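Local coordinates for protein CDA peptide synthetase I (Streptomyces coelicolor, PDB 5DU9) that belongs to the condensation-domain family of nonribosomal peptide synthetases, two-lobed proteins that carry an HHxxxDG signature motif, at residues Val160-Ser165 and Gly307-Arg312; Gly11-Gln16 and Asp195-Gly200. The protein carries 1 engineered substitution. One frame throughout, in Å; residues are numbered along the deposited sequence.

How the interactions relate
Interaction 1 and interaction 2 are neighbouring junctions of one domain that rely on different chemistry. Interaction 1 is deeply buried, its centre about 8 Å from the centre of the chain, and is held by direct polar bonds between a helix start and the loop before strand 311-318. Interaction 2 lies farther out, about 19 Å from that centre; its buried methyl packing grades into a water-bridged, partly exposed edge. Helices 163-182 and 194-205 follow each other in sequence. The contacts, with centres about 12 Å apart, meet where T13 OG1 probably hydrogen-bonds M308 O at 2.6 Å and T13 packs on V309. Each includes a helix N-cap, D162 in one and T13 in the other.

Interaction 1 (Val160-Ser165 and Gly307-Arg312); sequences VIDGTS and GMVSNR. With UM2 ((2S)-2-amino-N-butyl-propanamide), chain E.
The carboxylate of D162 is wedged against the backbone turn of G307, M308 and V309, its two oxygens doing different work. D162 OD2 accepts from V309 N at 3.0 Å on its anti side, with the donor 23° out of the carboxylate plane, and it also forms a salt bridge with R297. D162 OD1 turns back to the helix start, where it caps the helix by accepting from S165 N at 3.0 Å. A chi1 of 53° puts CG between the backbone N and the carbonyl carbon of D162, and from there the carboxylate meets both S165 N and V309 N.

S165 lines up beside it. Its OG accepts from G307 N at 2.8 Å, while G307 O receives D162 N at 2.9 Å in a more bent bond, so both polar backbone atoms of this glycine are gripped from the 160-165 side. D162 and G163 close the HHxxxDG motif of condensation domains, here at the N-terminus of helix 163-182, and H158 of the same motif touches M308 and hydrogen-bonds the bound (2S)-2-amino-N-butyl-propanamide. The aspartate thus appears to act from the second shell, helping to shape the loop that borders the ligand pocket.

From that loop M308 reaches past D162, its SD 3.9 Å from D162 CB. The chain bends at chi2 (50°), carrying CE to 3.9 Å from ligand NCL. Farther along, R312 lays one guanidinium face beneath the ligand methyl CCP, 3.7 Å above the plane and over its centre, while its NH1 is hydrogen-bonded to T363.

Interaction 2 (Gly11-Gln16 and Asp195-Gly200); sequences GLTSAQ and DRMVAG
T13 and V198 bring the two backbones to their closest pairing, with CA atoms 5.4 Å apart. The 195-200 backbone is wholly helical, part of helix 194-205, whereas 11-16 runs extended from G11 to T13 before curling into helix 14-24. Its entry is a capping box: Q16 N donates to T13 OG1 at 3.0 Å, and T13 N donates to Q16 OE1 at 3.1 Å, in the carbonyl plane and on a lone pair. Within this condensation domain, the extended lead-in to helix 14-24, whose V19 lines the ligand pocket, ends at its N-cap T13 and packs on helix 194-205.

No direct hydrogen bond joins the segments; V198 carries the packing. Both its methyls rest on the extended chain. CG2 sits 3.6 Å from G11 O and 3.7 Å from T13 CG2, while CG1 lies against L12 O at 3.8 Å. The T13 and V198 side chains cross at about a right angle, methyl against methyl. Because T13 has OG1 between its backbone N and carbonyl carbon (chi1 66°), the hydroxyl faces Q16 N and also meets M308 O outside the segments, and CG2 is left to the hydrophobic side. M197 adds CE near the same methyl from the preceding position on the helix, and itself touches V309.

At the partly exposed edge, water takes over from methyls. D195 OD1, also bound by H10 ND1, receives a hydrogen bond from a water molecule that in turn accepts from G11 N at 2.8 Å.

Interaction 1 (Val160-Ser165 and Gly307-Arg312)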
loop_
_atom_site.group_PDB
_atom_site.type_symbol
_atom_site.label_atom_id
_atom_site.label_comp_id
_atom_site.label_asym_id
_atom_site.label_seq_id
_atom_site.Cartn_x
_atom_site.Cartn_y
_atom_site.Cartn_z
ATOM N N VAL A 160 3.663 9.662 -6.813
ATOM C CA VAL A 160 4.516 9.049 -7.841
ATOM C C VAL A 160 4.638 7.523 -7.717
ATOM O O VAL A 160 4.977 6.855 -8.695
ATOM C CB VAL A 160 5.953 9.650 -7.851
ATOM C CG1 VAL A 160 5.922 11.097 -8.337
ATOM C CG2 VAL A 160 6.620 9.551 -6.491
ATOM N N ILE A 161 4.365 6.973 -6.537
ATOM C CA ILE A 161 4.601 5.546 -6.285
ATOM C C ILE A 161 3.527 4.936 -5.395
ATOM O O ILE A 161 3.276 5.429 -4.290
ATOM C CB ILE A 161 5.992 5.320 -5.625
ATOM C CG1 ILE A 161 7.126 5.587 -6.627
ATOM C CG2 ILE A 161 6.124 3.902 -5.049
ATOM C CD1 ILE A 161 7.230 4.583 -7.768
ATOM N N ASP A 162 2.901 3.870 -5.889
ATOM C CA ASP A 162 1.975 3.065 -5.093
ATOM C C ASP A 162 2.633 1.748 -4.666
ATOM O O ASP A 162 3.799 1.497 -4.964
ATOM C CB ASP A 162 0.674 2.800 -5.866
ATOM C CG ASP A 162 0.901 2.203 -7.247
ATOM O OD1 ASP A 162 1.910 1.497 -7.455
ATOM O OD2 ASP A 162 0.038 2.428 -8.125
ATOM N N GLY A 163 1.881 0.910 -3.961
ATOM C CA GLY A 163 2.429 -0.322 -3.420
ATOM C C GLY A 163 3.001 -1.242 -4.481
ATOM O O GLY A 163 4.099 -1.781 -4.321
ATOM N N THR A 164 2.250 -1.428 -5.562
ATOM C CA THR A 164 2.687 -2.252 -6.677
ATOM C C THR A 164 4.020 -1.750 -7.223
ATOM O O THR A 164 4.904 -2.538 -7.557
ATOM C CB THR A 164 1.633 -2.257 -7.804
ATOM O OG1 THR A 164 0.433 -2.873 -7.323
ATOM C CG2 THR A 164 2.124 -3.014 -9.036
ATOM N N SER A 165 4.158 -0.431 -7.302
ATOM C CA SER A 165 5.331 0.167 -7.925
ATOM C C SER A 165 6.564 0.087 -7.035
ATOM O O SER A 165 7.683 0.108 -7.532
ATOM C CB SER A 165 5.043 1.617 -8.293
ATOM O OG SER A 165 3.989 1.677 -9.242
ATOM N N GLY A 307 4.154 3.936 -10.971
ATOM C CA GLY A 307 3.311 5.107 -10.877
ATOM C C GLY A 307 2.381 5.012 -9.690
ATOM O O GLY A 307 2.649 4.292 -8.732
ATOM N N MET A 308 1.292 5.767 -9.763
ATOM C CA MET A 308 0.274 5.792 -8.731
ATOM C C MET A 308 -1.083 5.695 -9.413
ATOM O O MET A 308 -1.536 6.659 -10.030
ATOM C CB MET A 308 0.389 7.074 -7.900
ATOM C CG MET A 308 -0.831 7.413 -7.063
ATOM S SD MET A 308 -1.414 6.035 -6.065
ATOM C CE MET A 308 -2.417 6.897 -4.850
ATOM N N VAL A 309 -1.712 4.523 -9.330
ATOM C CA VAL A 309 -3.012 4.306 -9.967
ATOM C C VAL A 309 -3.989 3.558 -9.073
ATOM O O VAL A 309 -5.122 3.310 -9.470
ATOM C CB VAL A 309 -2.882 3.513 -11.293
ATOM C CG1 VAL A 309 -2.381 4.413 -12.399
ATOM C CG2 VAL A 309 -1.980 2.307 -11.119
ATOM N N SER A 310 -3.559 3.214 -7.862
ATOM C CA SER A 310 -4.375 2.391 -6.985
ATOM C C SER A 310 -5.720 3.036 -6.646
ATOM O O SER A 310 -5.873 4.264 -6.642
ATOM C CB SER A 310 -3.613 2.075 -5.699
ATOM O OG SER A 310 -3.210 3.259 -5.051
ATOM N N ASN A 311 -6.688 2.170 -6.369
ATOM C CA ASN A 311 -8.053 2.555 -6.064
ATOM C C ASN A 311 -8.439 1.924 -4.732
ATOM O O ASN A 311 -7.854 0.923 -4.332
ATOM C CB ASN A 311 -8.984 2.098 -7.192
ATOM C CG ASN A 311 -10.367 2.714 -7.117
ATOM O OD1 ASN A 311 -10.567 3.795 -6.563
ATOM N ND2 ASN A 311 -11.338 2.026 -7.701
ATOM N N ARG A 312 -9.393 2.526 -4.038
ATOM C CA ARG A 312 -9.900 1.972 -2.787
ATOM C C ARG A 312 -11.415 1.958 -2.829
ATOM O O ARG A 312 -12.035 2.986 -3.076
ATOM C CB ARG A 312 -9.405 2.782 -1.596
ATOM C CG ARG A 312 -10.011 2.352 -0.271
ATOM C CD ARG A 312 -9.178 2.841 0.898
ATOM N NE ARG A 312 -8.885 4.265 0.794
ATOM C CZ ARG A 312 -8.007 4.907 1.558
ATOM N NH1 ARG A 312 -7.327 4.253 2.493
ATOM N NH2 ARG A 312 -7.804 6.205 1.385
HETATM C CCH UM2 E . -7.616 8.950 -3.651
HETATM C CCI UM2 E . -6.183 8.486 -3.841
HETATM C CCJ UM2 E . -5.306 8.749 -2.614
HETATM C CCK UM2 E . -5.468 7.690 -1.523
HETATM N NCL UM2 E . -4.664 6.492 -1.727
HETATM C CCM UM2 E . -4.013 5.897 -0.724
HETATM O OCN UM2 E . -3.640 6.492 0.276
HETATM C CCO UM2 E . -3.771 4.420 -0.853
HETATM C CCP UM2 E . -4.967 3.661 -0.286
HETATM N NCQ UM2 E . -2.572 4.033 -0.085
#

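Interaction 2 (Gly11-Gln16 and Asp195-Gly200)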
loop_
_atom_site.group_PDB
_atom_site.type_symbol
_atom_site.label_atom_id
_atom_site.label_comp_id
_atom_site.label_asym_id
_atom_site.label_seq_id
_atom_site.Cartn_x
_atom_site.Cartn_y
_atom_site.Cartn_z
ATOM N N GLY A 11 -0.783 13.850 -18.747
ATOM C CA GLY A 11 -1.986 13.766 -17.942
ATOM C C GLY A 11 -1.746 12.943 -16.694
ATOM O O GLY A 11 -0.941 12.010 -16.703
ATOM N N LEU A 12 -2.429 13.302 -15.613
ATOM C CA LEU A 12 -2.375 12.536 -14.373
ATOM C C LEU A 12 -3.347 11.371 -14.422
ATOM O O LEU A 12 -4.393 11.454 -15.067
ATOM C CB LEU A 12 -2.714 13.415 -13.167
ATOM C CG LEU A 12 -1.602 14.251 -12.542
ATOM C CD1 LEU A 12 -1.078 15.279 -13.535
ATOM C CD2 LEU A 12 -2.120 14.929 -11.283
ATOM N N THR A 13 -3.003 10.290 -13.732
ATOM C CA THR A 13 -3.955 9.212 -13.508
ATOM C C THR A 13 -5.019 9.707 -12.543
ATOM O O THR A 13 -4.841 10.736 -11.895
ATOM C CB THR A 13 -3.297 7.971 -12.911
ATOM O OG1 THR A 13 -2.840 8.285 -11.592
ATOM C CG2 THR A 13 -2.121 7.508 -13.769
ATOM N N SER A 14 -6.114 8.967 -12.429
ATOM C CA SER A 14 -7.164 9.324 -11.482
ATOM C C SER A 14 -6.619 9.376 -10.059
ATOM O O SER A 14 -6.916 10.300 -9.300
ATOM C CB SER A 14 -8.319 8.327 -11.559
ATOM O OG SER A 14 -9.037 8.486 -12.770
ATOM N N ALA A 15 -5.827 8.374 -9.699
ATOM C CA ALA A 15 -5.242 8.310 -8.366
ATOM C C ALA A 15 -4.319 9.500 -8.118
ATOM O O ALA A 15 -4.283 10.051 -7.027
ATOM C CB ALA A 15 -4.486 7.011 -8.180
ATOM N N GLN A 16 -3.576 9.902 -9.139
ATOM C CA GLN A 16 -2.686 11.044 -8.996
ATOM C C GLN A 16 -3.480 12.341 -8.835
ATOM O O GLN A 16 -3.110 13.201 -8.032
ATOM C CB GLN A 16 -1.741 11.132 -10.191
ATOM C CG GLN A 16 -0.663 10.071 -10.159
ATOM C CD GLN A 16 0.253 10.117 -11.365
ATOM O OE1 GLN A 16 -0.201 10.231 -12.500
ATOM N NE2 GLN A 16 1.549 10.024 -11.124
ATOM N N ASP A 195 1.513 7.364 -20.284
ATOM C CA ASP A 195 0.556 8.054 -21.144
ATOM C C ASP A 195 -0.519 7.092 -21.646
ATOM O O ASP A 195 -1.698 7.434 -21.671
ATOM C CB ASP A 195 1.259 8.715 -22.334
ATOM C CG ASP A 195 2.009 9.982 -21.949
ATOM O OD1 ASP A 195 1.640 10.627 -20.946
ATOM O OD2 ASP A 195 2.961 10.344 -22.669
ATOM N N ARG A 196 -0.116 5.887 -22.033
ATOM C CA ARG A 196 -1.076 4.904 -22.523
ATOM C C ARG A 196 -1.988 4.416 -21.400
ATOM O O ARG A 196 -3.167 4.148 -21.629
ATOM C CB ARG A 196 -0.358 3.718 -23.171
ATOM C CG ARG A 196 0.167 4.011 -24.562
ATOM C CD ARG A 196 0.599 2.736 -25.267
ATOM N NE ARG A 196 1.998 2.411 -25.000
ATOM C CZ ARG A 196 2.467 1.192 -24.741
ATOM N NH1 ARG A 196 1.656 0.142 -24.687
ATOM N NH2 ARG A 196 3.764 1.026 -24.524
ATOM N N MET A 197 -1.438 4.300 -20.193
ATOM C CA MET A 197 -2.217 3.899 -19.025
ATOM C C MET A 197 -3.282 4.957 -18.722
ATOM O O MET A 197 -4.443 4.636 -18.466
ATOM C CB MET A 197 -1.291 3.681 -17.816
ATOM C CG MET A 197 -1.983 3.148 -16.565
ATOM S SD MET A 197 -0.817 2.532 -15.318
ATOM C CE MET A 197 0.083 4.024 -14.893
ATOM N N VAL A 198 -2.885 6.222 -18.763
ATOM C CA VAL A 198 -3.818 7.324 -18.551
ATOM C C VAL A 198 -4.882 7.362 -19.653
ATOM O O VAL A 198 -6.057 7.605 -19.383
ATOM C CB VAL A 198 -3.066 8.671 -18.492
ATOM C CG1 VAL A 198 -4.031 9.858 -18.527
ATOM C CG2 VAL A 198 -2.207 8.723 -17.239
ATOM N N ALA A 199 -4.473 7.117 -20.891
ATOM C CA ALA A 199 -5.422 7.099 -21.999
ATOM C C ALA A 199 -6.473 6.010 -21.789
ATOM O O ALA A 199 -7.639 6.179 -22.157
ATOM C CB ALA A 199 -4.695 6.892 -23.324
ATOM N N GLY A 200 -6.056 4.900 -21.191
ATOM C CA GLY A 200 -6.965 3.814 -20.877
ATOM C C GLY A 200 -8.032 4.251 -19.892
ATOM O O GLY A 200 -9.203 3.898 -20.034
HETATM O O HOH W 1 0.987 10.555 -18.319
HETATM O O HOH W 2 -0.895 12.325 -21.125
#